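Local coordinates for protein p1 (Rice yellow mottle virus, PDB 6TY2) that suppresses RNA silencing for the virus and probably binds RNA, its C-terminal part, the one present here, folding around a zinc ion, at residues Q9-N12 with A13-A17; E43-R47 with C48-K52. One frame throughout, in Å; residues are numbered along the deposited sequence.

Interaction 1: Q9-N12 with A13-A17; sequences QERN and AEISA
Q9 O receives A13 N at 2.8 Å, the first of four consecutive i to i+4 backbone bonds that make this piece, midway along helix 3-24, a regular alpha-helix. The methyl of A13 sits beside that bond, CB 3.4 Å from Q9 O. One residue on, the bond is longer: E14 N lies 3.2 Å from E10 O. R11 follows, its O taking I15 N at 2.9 Å, and here side chains join in. I15 CG1 stands anti to its own carbonyl carbon and beside its N (chi1 -68°), which lays that branch against R11 O. The R11 side chain itself leads off the helix to a salt bridge with D40 and touches L34, while I15, buried, packs on L31 and Y33; this flank of the helix therefore faces the extended chain that runs back along it. N12 comes last. Its amide OD1 accepts the backbone N of L34, on the same returning chain, and N12 O takes S16 N in the straightest bond of the four, with an N-H...O angle of 166°. The S16 hydroxyl, hydrogen-bonded to Y33 OH, also hangs close to that carbonyl, OG 3.4 Å from N12 O.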
loop_
_atom_site.group_PDB
_atom_site.type_symbol
_atom_site.label_atom_id
_atom_site.label_comp_id
_atom_site.label_asym_id
_atom_site.label_seq_id
_atom_site.Cartn_x
_atom_site.Cartn_y
_atom_site.Cartn_z
ATOM N N GLN A 9 4.472 14.716 -6.398
ATOM C CA GLN A 9 4.513 14.894 -7.852
ATOM C C GLN A 9 4.850 13.607 -8.578
ATOM O O GLN A 9 4.170 13.232 -9.536
ATOM C CB GLN A 9 5.530 15.971 -8.256
ATOM C CG GLN A 9 5.007 17.403 -8.140
ATOM C CD GLN A 9 5.970 18.457 -8.720
ATOM O OE1 GLN A 9 7.192 18.316 -8.646
ATOM N NE2 GLN A 9 5.408 19.513 -9.303
ATOM N N GLU A 10 5.910 12.937 -8.140
ATOM C CA GLU A 10 6.330 11.709 -8.795
ATOM C C GLU A 10 5.266 10.626 -8.620
ATOM O O GLU A 10 4.965 9.891 -9.555
ATOM C CB GLU A 10 7.676 11.199 -8.258
ATOM C CG GLU A 10 8.686 12.249 -7.788
ATOM C CD GLU A 10 9.217 13.183 -8.879
ATOM O OE1 GLU A 10 9.753 12.686 -9.900
ATOM O OE2 GLU A 10 9.121 14.425 -8.694
ATOM N N ARG A 11 4.699 10.524 -7.429
ATOM C CA ARG A 11 3.637 9.550 -7.218
ATOM C C ARG A 11 2.380 9.904 -8.025
ATOM O O ARG A 11 1.744 9.026 -8.599
ATOM C CB ARG A 11 3.290 9.427 -5.738
ATOM C CG ARG A 11 2.284 8.328 -5.474
ATOM C CD ARG A 11 2.693 7.516 -4.269
ATOM N NE ARG A 11 1.594 6.680 -3.789
ATOM C CZ ARG A 11 1.361 5.446 -4.218
ATOM N NH1 ARG A 11 2.144 4.909 -5.152
ATOM N NH2 ARG A 11 0.342 4.749 -3.719
ATOM N N ASN A 12 2.049 11.188 -8.098
ATOM C CA ASN A 12 0.887 11.616 -8.853
ATOM C C ASN A 12 1.078 11.380 -10.337
ATOM O O ASN A 12 0.150 10.989 -11.016
ATOM C CB ASN A 12 0.565 13.090 -8.582
ATOM C CG ASN A 12 -0.176 13.279 -7.279
ATOM O OD1 ASN A 12 -0.651 12.309 -6.691
ATOM N ND2 ASN A 12 -0.272 14.517 -6.815
ATOM N N ALA A 13 2.290 11.585 -10.832
ATOM C CA ALA A 13 2.580 11.268 -12.227
ATOM C C ALA A 13 2.249 9.805 -12.503
ATOM O O ALA A 13 1.666 9.466 -13.526
ATOM C CB ALA A 13 4.046 11.564 -12.551
ATOM N N GLU A 14 2.611 8.938 -11.568
ATOM C CA GLU A 14 2.447 7.505 -11.758
ATOM C C GLU A 14 0.987 7.097 -11.626
ATOM O O GLU A 14 0.534 6.154 -12.283
ATOM C CB GLU A 14 3.314 6.742 -10.756
ATOM C CG GLU A 14 3.258 5.231 -10.890
ATOM C CD GLU A 14 3.659 4.717 -12.275
ATOM O OE1 GLU A 14 4.464 5.378 -12.987
ATOM O OE2 GLU A 14 3.158 3.630 -12.643
ATOM N N ILE A 15 0.256 7.811 -10.776
ATOM C CA ILE A 15 -1.187 7.622 -10.625
ATOM C C ILE A 15 -1.882 7.952 -11.932
ATOM O O ILE A 15 -2.747 7.209 -12.391
ATOM C CB ILE A 15 -1.761 8.524 -9.509
ATOM C CG1 ILE A 15 -1.256 8.095 -8.128
ATOM C CG2 ILE A 15 -3.277 8.578 -9.571
ATOM C CD1 ILE A 15 -1.443 6.631 -7.853
ATOM N N SER A 16 -1.482 9.078 -12.529
ATOM C CA SER A 16 -1.997 9.510 -13.825
ATOM C C SER A 16 -1.837 8.424 -14.869
ATOM O O SER A 16 -2.756 8.155 -15.646
ATOM C CB SER A 16 -1.273 10.768 -14.315
ATOM O OG SER A 16 -1.767 11.938 -13.683
ATOM N N ALA A 17 -0.654 7.819 -14.888
ATOM C CA ALA A 17 -0.316 6.842 -15.914
ATOM C C ALA A 17 -1.152 5.593 -15.758
ATOM O O ALA A 17 -1.641 5.050 -16.744
ATOM C CB ALA A 17 1.169 6.499 -15.856
#

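Interaction 2: E43-R47 with C48-K52; sequences EHSGR and CRFVK. With ZN (zinc ion), chain C.
H44 and C48 meet at the zinc ion: H44 ND1 binds it at 2.2 Å and C48 SG at 2.3 Å. The two ligand atoms stand side by side on the metal, ND1 to SG 3.8 Å, with the sulfur oblique to the imidazole. Each side chain reaches the zinc by the same first torsion, its CG or SG lying anti to the carbonyl carbon and beside the backbone N (chi1 -73° for H44, -67° for C48). H8 and C39 complete the site. The other ring nitrogen of H44, NE2, is hydrogen-bonded to E7 OE2, a second-shell carboxylate which, with the zinc bond, holds the ring's rotation and probably makes the imidazole a stronger electron donor to zinc. The result is a zinc finger with two histidine and two cysteine ligands, H44 and C48 being supplied by one tight turn. That turn is closed by C48 N, which gives a nearly straight bond to H44 O at 2.9 Å, and more weakly by G46 N to C48 O. G46 takes a positive phi (104°), a conformation that suits glycine. Further out, a water accepts from both G46 N and F50 N, tying the turn to the chain leaving it. S45 OG rests against the base of the F50 side chain, 3.3 Å from CB, and R47, its chain bent back at chi3, brings NH2 weakly to E43 O with that carbonyl oxygen in the plane of the guanidinium, at its edge.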
loop_
_atom_site.group_PDB
_atom_site.type_symbol
_atom_site.label_atom_id
_atom_site.label_comp_id
_atom_site.label_asym_id
_atom_site.label_seq_id
_atom_site.Cartn_x
_atom_site.Cartn_y
_atom_site.Cartn_z
ATOM N N GLU A 43 6.051 7.151 5.134
ATOM C CA GLU A 43 7.211 7.927 5.540
ATOM C C GLU A 43 6.831 9.387 5.776
ATOM O O GLU A 43 7.453 10.079 6.576
ATOM C CB GLU A 43 8.321 7.824 4.478
ATOM C CG GLU A 43 8.934 6.425 4.300
ATOM C CD GLU A 43 8.032 5.454 3.535
ATOM O OE1 GLU A 43 7.054 5.893 2.901
ATOM O OE2 GLU A 43 8.305 4.238 3.562
ATOM N N HIS A 44 5.792 9.846 5.088
ATOM C CA HIS A 44 5.315 11.215 5.241
ATOM C C HIS A 44 4.441 11.437 6.480
ATOM O O HIS A 44 4.102 12.573 6.793
ATOM C CB HIS A 44 4.511 11.643 4.016
ATOM C CG HIS A 44 5.336 11.889 2.794
ATOM N ND1 HIS A 44 4.802 12.409 1.639
ATOM C CD2 HIS A 44 6.655 11.708 2.553
ATOM C CE1 HIS A 44 5.756 12.528 0.730
ATOM N NE2 HIS A 44 6.890 12.110 1.260
ATOM N N SER A 45 4.062 10.359 7.159
ATOM C CA SER A 45 3.056 10.432 8.207
ATOM C C SER A 45 3.417 11.471 9.250
ATOM O O SER A 45 4.547 11.517 9.717
ATOM C CB SER A 45 2.875 9.068 8.871
ATOM O OG SER A 45 1.614 8.985 9.508
ATOM N N GLY A 46 2.449 12.311 9.594
ATOM C CA GLY A 46 2.672 13.422 10.501
ATOM C C GLY A 46 2.745 14.736 9.761
ATOM O O GLY A 46 1.946 15.653 9.984
ATOM N N ARG A 47 3.725 14.842 8.877
ATOM C CA ARG A 47 3.828 16.013 8.058
ATOM C C ARG A 47 2.676 15.997 7.059
ATOM O O ARG A 47 2.097 17.028 6.774
ATOM C CB ARG A 47 5.189 16.065 7.372
ATOM C CG ARG A 47 6.335 16.197 8.359
ATOM C CD ARG A 47 7.676 16.089 7.655
ATOM N NE ARG A 47 7.892 14.731 7.179
ATOM C CZ ARG A 47 8.956 14.346 6.493
ATOM N NH1 ARG A 47 9.902 15.221 6.201
ATOM N NH2 ARG A 47 9.070 13.086 6.102
ATOM N N CYS A 48 2.329 14.817 6.554
ATOM C CA CYS A 48 1.114 14.652 5.750
ATOM C C CYS A 48 0.018 13.919 6.531
ATOM O O CYS A 48 0.302 13.198 7.480
ATOM C CB CYS A 48 1.421 13.889 4.456
ATOM S SG CYS A 48 2.474 14.822 3.349
ATOM N N ARG A 49 -1.237 14.109 6.134
ATOM C CA ARG A 49 -2.312 13.315 6.713
ATOM C C ARG A 49 -2.267 11.934 6.104
ATOM O O ARG A 49 -2.525 11.769 4.918
ATOM C CB ARG A 49 -3.671 13.945 6.464
ATOM C CG ARG A 49 -4.804 13.217 7.167
ATOM C CD ARG A 49 -6.094 13.995 7.047
ATOM N NE ARG A 49 -7.174 13.358 7.785
ATOM C CZ ARG A 49 -8.378 13.895 7.952
ATOM N NH1 ARG A 49 -8.653 15.086 7.433
ATOM N NH2 ARG A 49 -9.302 13.240 8.638
ATOM N N PHE A 50 -1.943 10.939 6.914
ATOM C CA PHE A 50 -1.745 9.599 6.397
ATOM C C PHE A 50 -3.083 8.899 6.246
ATOM O O PHE A 50 -3.807 8.661 7.213
ATOM C CB PHE A 50 -0.803 8.810 7.305
ATOM C CG PHE A 50 -0.457 7.443 6.795
ATOM C CD1 PHE A 50 -0.054 7.256 5.489
ATOM C CD2 PHE A 50 -0.513 6.348 7.635
ATOM C CE1 PHE A 50 0.269 6.001 5.021
ATOM C CE2 PHE A 50 -0.189 5.088 7.182
ATOM C CZ PHE A 50 0.202 4.913 5.871
ATOM N N VAL A 51 -3.401 8.591 4.998
ATOM C CA VAL A 51 -4.626 7.931 4.614
ATOM C C VAL A 51 -4.195 6.660 3.920
ATOM O O VAL A 51 -3.947 6.656 2.714
ATOM C CB VAL A 51 -5.470 8.818 3.695
ATOM C CG1 VAL A 51 -6.740 8.087 3.250
ATOM C CG2 VAL A 51 -5.793 10.113 4.422
ATOM N N LYS A 52 -4.081 5.595 4.711
ATOM C CA LYS A 52 -3.283 4.434 4.345
ATOM C C LYS A 52 -3.759 3.731 3.076
ATOM O O LYS A 52 -2.952 3.220 2.293
ATOM C CB LYS A 52 -3.276 3.443 5.500
ATOM C CG LYS A 52 -2.409 2.228 5.272
ATOM C CD LYS A 52 -2.554 1.279 6.454
ATOM C CE LYS A 52 -1.688 0.058 6.319
ATOM N NZ LYS A 52 -1.834 -0.766 7.567
HETATM ZN ZN ZN C . 2.740 13.174 1.773
HETATM O O HOH W 1 -0.581 11.476 9.556
#

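Interaction 1 comes first along the chain, in the middle of helix 3-24; interaction 2 lies in the irregular chain that follows, near the C-terminus. Their centres are about 17 Å apart, on opposite sides of the chain's centre, and their nearest atoms, about 7 Å from each other, do not touch. What relates them is the helix and the zinc site: H8, one residue before 9-12, shares the metal with the two ligands of 43-52, while C39 supplies the fourth. The chain after the helix runs back along the face of 9-17 before it reaches C39 and the ligands of interaction 2. With no strands present, one helix, the chain folded back on it and one zinc ion make up this domain.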